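PDB 4E9X: multicopper oxidase from Uncultured bacterium, which probably couples the one-electron oxidation of substrates to the reduction of molecular oxygen through its bound copper ions. Local coordinates for residues L21-N29 against H112-G120; D290-S298 against F308-E316. All blocks are in the same frame, centred on the assembly; numbering follows the deposited sequence.

Contact 1 of 2, residues L21-N29 against H112-G120. With CU (copper (II) ion), chain D.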
loop_
_atom_site.group_PDB
_atom_site.type_symbol
_atom_site.label_atom_id
_atom_site.label_comp_id
_atom_site.label_asym_id
_atom_site.label_seq_id
_atom_site.Cartn_x
_atom_site.Cartn_y
_atom_site.Cartn_z
ATOM N N LEU A 21 8.960 3.723 -26.783
ATOM C CA LEU A 21 9.289 4.646 -25.721
ATOM C C LEU A 21 10.792 4.520 -25.421
ATOM O O LEU A 21 11.258 3.614 -24.739
ATOM C CB LEU A 21 8.491 4.368 -24.443
ATOM C CG LEU A 21 8.849 5.376 -23.345
ATOM C CD1 LEU A 21 8.394 6.773 -23.753
ATOM C CD2 LEU A 21 8.265 4.962 -21.975
ATOM N N ASP A 22 11.529 5.499 -25.944
ATOM C CA ASP A 22 12.932 5.767 -25.622
ATOM C C ASP A 22 12.979 6.842 -24.544
ATOM O O ASP A 22 12.204 7.799 -24.654
ATOM C CB ASP A 22 13.636 6.269 -26.891
ATOM C CG ASP A 22 13.618 5.099 -27.886
ATOM O OD1 ASP A 22 13.916 3.965 -27.502
ATOM O OD2 ASP A 22 13.252 5.351 -29.060
ATOM N N TYR A 23 13.821 6.732 -23.547
ATOM C CA TYR A 23 13.730 7.608 -22.383
ATOM C C TYR A 23 15.114 8.135 -22.036
ATOM O O TYR A 23 16.061 7.353 -21.913
ATOM C CB TYR A 23 13.111 6.814 -21.219
ATOM C CG TYR A 23 12.230 7.672 -20.325
ATOM C CD1 TYR A 23 10.843 7.658 -20.528
ATOM C CD2 TYR A 23 12.707 8.471 -19.300
ATOM C CE1 TYR A 23 9.950 8.399 -19.783
ATOM C CE2 TYR A 23 11.828 9.237 -18.530
ATOM C CZ TYR A 23 10.481 9.202 -18.769
ATOM O OH TYR A 23 9.620 9.948 -17.964
ATOM N N LYS A 24 15.269 9.440 -21.878
ATOM C CA LYS A 24 16.517 10.052 -21.420
ATOM C C LYS A 24 16.658 9.848 -19.924
ATOM O O LYS A 24 15.763 10.182 -19.139
ATOM C CB LYS A 24 16.563 11.543 -21.743
ATOM C CG LYS A 24 16.677 11.860 -23.236
ATOM C CD LYS A 24 17.133 13.301 -23.378
ATOM C CE LYS A 24 17.623 13.699 -24.742
ATOM N NZ LYS A 24 17.862 12.763 -25.829
ATOM N N VAL A 25 17.782 9.284 -19.515
ATOM C CA VAL A 25 18.016 8.913 -18.145
ATOM C C VAL A 25 19.403 9.391 -17.715
ATOM O O VAL A 25 20.238 9.765 -18.543
ATOM C CB VAL A 25 17.889 7.398 -17.891
ATOM C CG1 VAL A 25 16.398 6.985 -18.173
ATOM C CG2 VAL A 25 18.880 6.579 -18.688
ATOM N N PHE A 26 19.673 9.401 -16.421
ATOM C CA PHE A 26 20.992 9.626 -15.869
ATOM C C PHE A 26 21.490 8.290 -15.308
ATOM O O PHE A 26 21.280 7.971 -14.156
ATOM C CB PHE A 26 20.946 10.692 -14.775
ATOM C CG PHE A 26 20.561 12.085 -15.251
ATOM C CD1 PHE A 26 21.290 12.759 -16.219
ATOM C CD2 PHE A 26 19.448 12.703 -14.684
ATOM C CE1 PHE A 26 20.951 14.055 -16.614
ATOM C CE2 PHE A 26 19.101 13.994 -15.078
ATOM C CZ PHE A 26 19.876 14.654 -16.027
ATOM N N GLY A 27 22.119 7.500 -16.166
ATOM C CA GLY A 27 22.433 6.120 -15.767
ATOM C C GLY A 27 23.771 6.050 -15.089
ATOM O O GLY A 27 24.801 6.527 -15.593
ATOM N N PHE A 28 23.815 5.434 -13.922
ATOM C CA PHE A 28 25.071 5.059 -13.297
ATOM C C PHE A 28 25.783 4.092 -14.248
ATOM O O PHE A 28 25.202 3.113 -14.710
ATOM C CB PHE A 28 24.802 4.422 -11.933
ATOM C CG PHE A 28 24.278 5.423 -10.887
ATOM C CD1 PHE A 28 25.078 6.490 -10.495
ATOM C CD2 PHE A 28 23.021 5.279 -10.350
ATOM C CE1 PHE A 28 24.639 7.444 -9.565
ATOM C CE2 PHE A 28 22.600 6.177 -9.399
ATOM C CZ PHE A 28 23.400 7.262 -8.975
ATOM N N ASN A 29 27.034 4.411 -14.577
ATOM C CA ASN A 29 27.830 3.705 -15.572
ATOM C C ASN A 29 27.025 3.570 -16.853
ATOM O O ASN A 29 27.213 2.589 -17.613
ATOM C CB ASN A 29 28.309 2.350 -15.058
ATOM C CG ASN A 29 29.410 2.467 -14.026
ATOM O OD1 ASN A 29 29.775 3.569 -13.613
ATOM N ND2 ASN A 29 29.959 1.333 -13.608
ATOM N N HIS A 112 14.759 12.525 -10.572
ATOM C CA HIS A 112 15.933 11.717 -10.864
ATOM C C HIS A 112 15.697 10.243 -10.529
ATOM O O HIS A 112 16.130 9.373 -11.291
ATOM C CB HIS A 112 17.164 12.301 -10.128
ATOM C CG HIS A 112 17.666 13.583 -10.740
ATOM N ND1 HIS A 112 18.960 14.032 -10.484
ATOM C CD2 HIS A 112 17.035 14.495 -11.525
ATOM C CE1 HIS A 112 19.117 15.186 -11.122
ATOM N NE2 HIS A 112 17.986 15.478 -11.746
ATOM N N VAL A 113 15.071 9.983 -9.369
ATOM C CA VAL A 113 14.765 8.621 -8.969
ATOM C C VAL A 113 13.453 8.208 -9.604
ATOM O O VAL A 113 13.320 7.072 -10.071
ATOM C CB VAL A 113 14.744 8.433 -7.435
ATOM C CG1 VAL A 113 14.398 7.008 -7.067
ATOM C CG2 VAL A 113 16.116 8.847 -6.872
ATOM N N GLY A 114 12.490 9.111 -9.699
ATOM C CA GLY A 114 11.162 8.721 -10.225
ATOM C C GLY A 114 11.193 8.368 -11.714
ATOM O O GLY A 114 10.524 7.385 -12.110
ATOM N N VAL A 115 11.926 9.144 -12.538
ATOM C CA VAL A 115 11.911 8.858 -14.013
ATOM C C VAL A 115 13.278 8.860 -14.650
ATOM O O VAL A 115 13.270 8.600 -15.864
ATOM C CB VAL A 115 10.967 9.793 -14.790
ATOM C CG1 VAL A 115 9.518 9.645 -14.249
ATOM C CG2 VAL A 115 11.344 11.288 -14.753
ATOM N N ARG A 116 14.408 9.119 -13.966
ATOM C CA ARG A 116 15.675 9.178 -14.683
ATOM C C ARG A 116 16.584 8.013 -14.339
ATOM O O ARG A 116 17.755 8.020 -14.712
ATOM C CB ARG A 116 16.399 10.513 -14.446
ATOM C CG ARG A 116 15.594 11.724 -14.887
ATOM C CD ARG A 116 15.315 11.796 -16.394
ATOM N NE ARG A 116 14.341 12.911 -16.573
ATOM C CZ ARG A 116 13.560 13.000 -17.630
ATOM N NH1 ARG A 116 13.633 12.151 -18.681
ATOM N NH2 ARG A 116 12.658 13.990 -17.676
ATOM N N GLY A 117 16.046 6.975 -13.713
ATOM C CA GLY A 117 16.748 5.722 -13.596
ATOM C C GLY A 117 17.953 5.748 -12.683
ATOM O O GLY A 117 18.808 4.884 -12.786
ATOM N N MET A 118 18.018 6.731 -11.749
ATOM C CA MET A 118 19.229 6.855 -10.906
ATOM C C MET A 118 19.165 5.967 -9.688
ATOM O O MET A 118 19.051 6.412 -8.535
ATOM C CB MET A 118 19.368 8.331 -10.471
ATOM C CG MET A 118 19.443 9.261 -11.714
ATOM S SD MET A 118 20.342 10.785 -11.311
ATOM C CE MET A 118 22.019 10.163 -11.072
ATOM N N TRP A 119 19.334 4.648 -9.929
ATOM C CA TRP A 119 19.255 3.695 -8.825
ATOM C C TRP A 119 19.848 2.372 -9.280
ATOM O O TRP A 119 19.922 2.052 -10.491
ATOM C CB TRP A 119 17.784 3.466 -8.422
ATOM C CG TRP A 119 16.737 3.470 -9.494
ATOM C CD1 TRP A 119 15.924 4.509 -9.836
ATOM C CD2 TRP A 119 16.391 2.375 -10.360
ATOM N NE1 TRP A 119 15.094 4.137 -10.856
ATOM C CE2 TRP A 119 15.332 2.821 -11.216
ATOM C CE3 TRP A 119 16.855 1.038 -10.473
ATOM C CZ2 TRP A 119 14.732 2.004 -12.201
ATOM C CZ3 TRP A 119 16.262 0.225 -11.449
ATOM C CH2 TRP A 119 15.234 0.710 -12.267
ATOM N N GLY A 120 20.292 1.596 -8.311
ATOM C CA GLY A 120 20.815 0.263 -8.551
ATOM C C GLY A 120 20.875 -0.492 -7.241
ATOM O O GLY A 120 20.586 0.051 -6.190
HETATM CU CU CU D . 20.485 13.016 -9.678
HETATM O O HOH W 1 21.491 3.967 -13.085
#
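Met-118 fits its thioether into the hollow between the side chains of Phe-26 and Phe-28 on strand 21-28. Its CG starts beside the backbone N (chi1 -58°), and the chain bends at its end (chi3 68°); SD thus rests 3.5 Å from Phe-26 CB and lies obliquely to the ring, a Met-aromatic contact, while CE meets CZ of Phe-28 at 3.8 Å. The Phe-26 ring is itself a bump between Met-118 and the aliphatic base of Arg-116: its CD2 lies against Arg-116 CB, and its CE2 sits 3.8 Å from NE2 over one face of His-112, an edge-to-face pair with planes inclined by 55°. Further along, Tyr-23 CE2 meets Val-115 O, a buried carbonyl with no partner in the model, and OH lies against Val-115 CB while bonding Glu-148 O. Hydrogen bonds flank this apolar interlocking. Arg-116 NH1 gives Lys-24 O a nearly straight bond of 2.9 Å in the guanidinium plane, NE is salt-bridged to Glu-111, and Phe-26 N donates to Arg-116 O at 2.9 Å. Gly-117, at positive phi, turns where a CB would press close against Val-25, and a water joins its O to Phe-28 N. The copper ion lies 2.0 Å from His-112 ND1 and 2.8 Å from Met-118 SD; with His-57 and Cys-105 these residues form the type 1 (blue) copper site of a cupredoxin domain.

Contact 2 of 2, residues D290-S298 against F308-E316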
loop_
_atom_site.group_PDB
_atom_site.type_symbol
_atom_site.label_atom_id
_atom_site.label_comp_id
_atom_site.label_asym_id
_atom_site.label_seq_id
_atom_site.Cartn_x
_atom_site.Cartn_y
_atom_site.Cartn_z
ATOM N N ASP A 290 14.894 -13.525 -27.892
ATOM C CA ASP A 290 16.342 -13.230 -27.837
ATOM C C ASP A 290 16.683 -13.066 -26.356
ATOM O O ASP A 290 16.506 -11.986 -25.775
ATOM C CB ASP A 290 16.639 -12.006 -28.661
ATOM C CG ASP A 290 18.088 -11.599 -28.727
ATOM O OD1 ASP A 290 18.947 -12.195 -28.026
ATOM O OD2 ASP A 290 18.374 -10.658 -29.525
ATOM N N TYR A 291 17.155 -14.148 -25.742
ATOM C CA TYR A 291 17.228 -14.247 -24.303
ATOM C C TYR A 291 18.444 -13.606 -23.658
ATOM O O TYR A 291 19.581 -13.750 -24.150
ATOM C CB TYR A 291 17.248 -15.755 -23.997
ATOM C CG TYR A 291 17.370 -16.124 -22.541
ATOM C CD1 TYR A 291 16.456 -15.699 -21.587
ATOM C CD2 TYR A 291 18.411 -16.937 -22.120
ATOM C CE1 TYR A 291 16.614 -16.065 -20.246
ATOM C CE2 TYR A 291 18.596 -17.343 -20.812
ATOM C CZ TYR A 291 17.672 -16.884 -19.877
ATOM O OH TYR A 291 17.802 -17.287 -18.569
ATOM N N ASP A 292 18.223 -12.944 -22.531
ATOM C CA ASP A 292 19.263 -12.385 -21.678
ATOM C C ASP A 292 19.276 -13.110 -20.319
ATOM O O ASP A 292 18.422 -12.833 -19.480
ATOM C CB ASP A 292 18.994 -10.899 -21.452
ATOM C CG ASP A 292 19.974 -10.278 -20.508
ATOM O OD1 ASP A 292 20.973 -10.926 -20.131
ATOM O OD2 ASP A 292 19.722 -9.082 -20.116
ATOM N N PRO A 293 20.232 -13.996 -20.076
ATOM C CA PRO A 293 20.221 -14.750 -18.799
ATOM C C PRO A 293 20.512 -13.859 -17.599
ATOM O O PRO A 293 20.374 -14.335 -16.446
ATOM C CB PRO A 293 21.317 -15.781 -18.962
ATOM C CG PRO A 293 22.188 -15.284 -20.083
ATOM C CD PRO A 293 21.349 -14.367 -20.966
ATOM N N ASN A 294 20.985 -12.629 -17.805
ATOM C CA ASN A 294 21.318 -11.743 -16.701
ATOM C C ASN A 294 20.361 -10.584 -16.513
ATOM O O ASN A 294 20.712 -9.618 -15.822
ATOM C CB ASN A 294 22.746 -11.175 -16.915
ATOM C CG ASN A 294 23.408 -10.778 -15.618
ATOM O OD1 ASN A 294 23.259 -11.433 -14.580
ATOM N ND2 ASN A 294 24.207 -9.706 -15.695
ATOM N N PHE A 295 19.167 -10.669 -17.055
ATOM C CA PHE A 295 18.177 -9.598 -16.948
ATOM C C PHE A 295 17.792 -9.327 -15.499
ATOM O O PHE A 295 17.361 -8.223 -15.195
ATOM C CB PHE A 295 16.946 -9.992 -17.771
ATOM C CG PHE A 295 15.854 -8.899 -17.708
ATOM C CD1 PHE A 295 15.958 -7.729 -18.425
ATOM C CD2 PHE A 295 14.755 -9.091 -16.879
ATOM C CE1 PHE A 295 14.968 -6.736 -18.323
ATOM C CE2 PHE A 295 13.770 -8.131 -16.758
ATOM C CZ PHE A 295 13.883 -6.959 -17.480
ATOM N N PHE A 296 17.913 -10.323 -14.625
ATOM C CA PHE A 296 17.642 -10.134 -13.200
ATOM C C PHE A 296 18.911 -10.222 -12.376
ATOM O O PHE A 296 18.865 -10.465 -11.168
ATOM C CB PHE A 296 16.628 -11.195 -12.689
ATOM C CG PHE A 296 15.325 -11.229 -13.456
ATOM C CD1 PHE A 296 14.352 -10.256 -13.215
ATOM C CD2 PHE A 296 15.059 -12.207 -14.420
ATOM C CE1 PHE A 296 13.133 -10.281 -13.879
ATOM C CE2 PHE A 296 13.815 -12.234 -15.084
ATOM C CZ PHE A 296 12.861 -11.261 -14.834
ATOM N N TYR A 297 20.070 -9.971 -13.039
ATOM C CA TYR A 297 21.382 -9.988 -12.369
ATOM C C TYR A 297 21.749 -11.363 -11.845
ATOM O O TYR A 297 22.696 -11.531 -11.073
ATOM C CB TYR A 297 21.521 -8.912 -11.290
ATOM C CG TYR A 297 22.052 -7.584 -11.746
ATOM C CD1 TYR A 297 23.175 -7.462 -12.547
ATOM C CD2 TYR A 297 21.440 -6.410 -11.298
ATOM C CE1 TYR A 297 23.673 -6.203 -12.955
ATOM C CE2 TYR A 297 21.908 -5.157 -11.686
ATOM C CZ TYR A 297 23.021 -5.060 -12.503
ATOM O OH TYR A 297 23.522 -3.845 -12.920
ATOM N N SER A 298 21.065 -12.450 -12.286
ATOM C CA SER A 298 21.320 -13.757 -11.640
ATOM C C SER A 298 22.678 -14.318 -11.975
ATOM O O SER A 298 23.224 -15.039 -11.191
ATOM C CB SER A 298 20.258 -14.767 -12.107
ATOM O OG SER A 298 18.963 -14.370 -11.695
ATOM N N PHE A 308 29.392 -4.930 -10.876
ATOM C CA PHE A 308 29.119 -5.571 -12.140
ATOM C C PHE A 308 28.194 -4.732 -12.992
ATOM O O PHE A 308 27.055 -4.436 -12.620
ATOM C CB PHE A 308 28.429 -6.963 -11.943
ATOM C CG PHE A 308 29.278 -7.898 -11.127
ATOM C CD1 PHE A 308 30.055 -8.846 -11.787
ATOM C CD2 PHE A 308 29.282 -7.813 -9.742
ATOM C CE1 PHE A 308 30.858 -9.712 -11.068
ATOM C CE2 PHE A 308 30.132 -8.666 -9.051
ATOM C CZ PHE A 308 30.900 -9.623 -9.706
ATOM N N ASP A 309 28.719 -4.345 -14.157
ATOM C CA ASP A 309 27.892 -3.733 -15.204
ATOM C C ASP A 309 27.126 -4.823 -15.951
ATOM O O ASP A 309 27.430 -6.024 -15.828
ATOM C CB ASP A 309 28.693 -2.927 -16.224
ATOM C CG ASP A 309 29.316 -1.646 -15.712
ATOM O OD1 ASP A 309 29.187 -1.311 -14.538
ATOM O OD2 ASP A 309 30.017 -0.977 -16.533
ATOM N N HIS A 310 26.127 -4.415 -16.713
ATOM C CA HIS A 310 25.434 -5.381 -17.534
ATOM C C HIS A 310 25.007 -4.678 -18.823
ATOM O O HIS A 310 24.253 -3.679 -18.809
ATOM C CB HIS A 310 24.209 -5.972 -16.834
ATOM C CG HIS A 310 23.438 -6.901 -17.744
ATOM N ND1 HIS A 310 24.092 -7.840 -18.523
ATOM C CD2 HIS A 310 22.104 -7.013 -17.927
ATOM C CE1 HIS A 310 23.138 -8.507 -19.190
ATOM N NE2 HIS A 310 21.943 -8.018 -18.864
ATOM N N ASP A 311 25.485 -5.221 -19.966
ATOM C CA ASP A 311 25.195 -4.517 -21.204
ATOM C C ASP A 311 23.734 -4.593 -21.588
ATOM O O ASP A 311 23.279 -3.738 -22.333
ATOM C CB ASP A 311 26.080 -5.020 -22.362
ATOM C CG ASP A 311 26.078 -6.506 -22.591
ATOM O OD1 ASP A 311 25.109 -7.185 -22.155
ATOM O OD2 ASP A 311 27.084 -7.025 -23.146
ATOM N N GLY A 312 22.926 -5.528 -21.073
ATOM C CA GLY A 312 21.486 -5.520 -21.395
ATOM C C GLY A 312 20.800 -4.323 -20.795
ATOM O O GLY A 312 19.668 -4.027 -21.176
ATOM N N PHE A 313 21.450 -3.640 -19.845
ATOM C CA PHE A 313 20.844 -2.459 -19.199
ATOM C C PHE A 313 21.442 -1.168 -19.726
ATOM O O PHE A 313 21.021 -0.079 -19.285
ATOM C CB PHE A 313 21.127 -2.520 -17.693
ATOM C CG PHE A 313 20.501 -3.725 -16.991
ATOM C CD1 PHE A 313 19.375 -4.344 -17.469
ATOM C CD2 PHE A 313 21.079 -4.161 -15.810
ATOM C CE1 PHE A 313 18.843 -5.394 -16.731
ATOM C CE2 PHE A 313 20.545 -5.225 -15.078
ATOM C CZ PHE A 313 19.376 -5.844 -15.546
ATOM N N LYS A 314 22.416 -1.215 -20.627
ATOM C CA LYS A 314 23.074 0.006 -21.099
ATOM C C LYS A 314 22.246 0.835 -22.079
ATOM O O LYS A 314 21.534 0.264 -22.921
ATOM C CB LYS A 314 24.391 -0.355 -21.819
ATOM C CG LYS A 314 25.464 -0.753 -20.785
ATOM C CD LYS A 314 26.629 -1.275 -21.626
ATOM C CE LYS A 314 27.808 -1.762 -20.865
ATOM N NZ LYS A 314 28.509 -0.555 -20.398
ATOM N N GLY A 315 22.337 2.175 -21.938
ATOM C CA GLY A 315 21.646 3.047 -22.896
ATOM C C GLY A 315 22.661 3.568 -23.909
ATOM O O GLY A 315 23.860 3.262 -23.909
ATOM N N GLU A 316 22.119 4.394 -24.806
ATOM C CA GLU A 316 22.865 4.954 -25.919
ATOM C C GLU A 316 23.274 6.392 -25.588
ATOM O O GLU A 316 22.446 7.223 -25.158
ATOM C CB GLU A 316 21.981 4.930 -27.189
ATOM C CG GLU A 316 21.619 3.525 -27.649
ATOM C CD GLU A 316 20.769 3.516 -28.927
ATOM O OE1 GLU A 316 20.392 4.604 -29.439
ATOM O OE2 GLU A 316 20.491 2.387 -29.389
#
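His-310 and Asp-292 meet through a nearly straight hydrogen bond of 2.8 Å from NE2 to OD2, which accepts on its syn lone pair and lies in the plane of the imidazole ring. Both side chains extend away from their own backbone N (chi1 176° in each), and they approach from opposite directions. Asn-294 slides across one face of the imidazole, its CB making a CH-pi contact 3.8 Å from the ring centroid; Gly-312 N covers the opposite face. Alongside, Phe-313 drives its edge into the face of Tyr-297, with Phe-313 CE2 3.6 Å from Tyr-297 CZ and the planes at 85°, a T-shaped stack. Elsewhere on its rim, Phe-313 CZ comes 3.1 Å from Phe-295 O. A second shell fixes these groups. OD1 of Asp-292 accepts from Asn-294 N at 2.9 Å from above the carboxylate plane, closing an Asx turn, while Gln-179 holds the Asp-292 amide. Replacing Asp-292 with an alanine would probably leave His-310 NE2 without its acceptor, the imidazole freer to turn, and Asn-294 N without its side-chain acceptor. Ser-300 steadies ND2 of Asn-294, and the hydroxyl of Tyr-297 bonds Gly-34 O. With no copper ligand in either segment, an Asx turn shapes the loop leading from the second cupredoxin domain, and a His-carboxylate bond and a T-shaped stack join it to the loop running back to strands of the first.

Both contacts are largely buried and lie about 15 Å apart between centres, yet they illustrate different ways of closing a fold. Contact 1 belongs to the first cupredoxin domain, where a strand covers the ligand loop of a copper ion; its chemistry is mostly thioether and aromatic, with backbone carbonyls taking the polar bonds. Contact 2 holds no strand-to-loop backbone bond and no metal: two loops near each other in sequence are held by a carboxylate-imidazole bond and stacked rings, with three of its eight touching residues partly exposed, against ten of eleven buried in contact 1. The two meet directly, as Asn-29 ND2 lies 2.9 Å from Asp-309 OD1, a probable hydrogen bond.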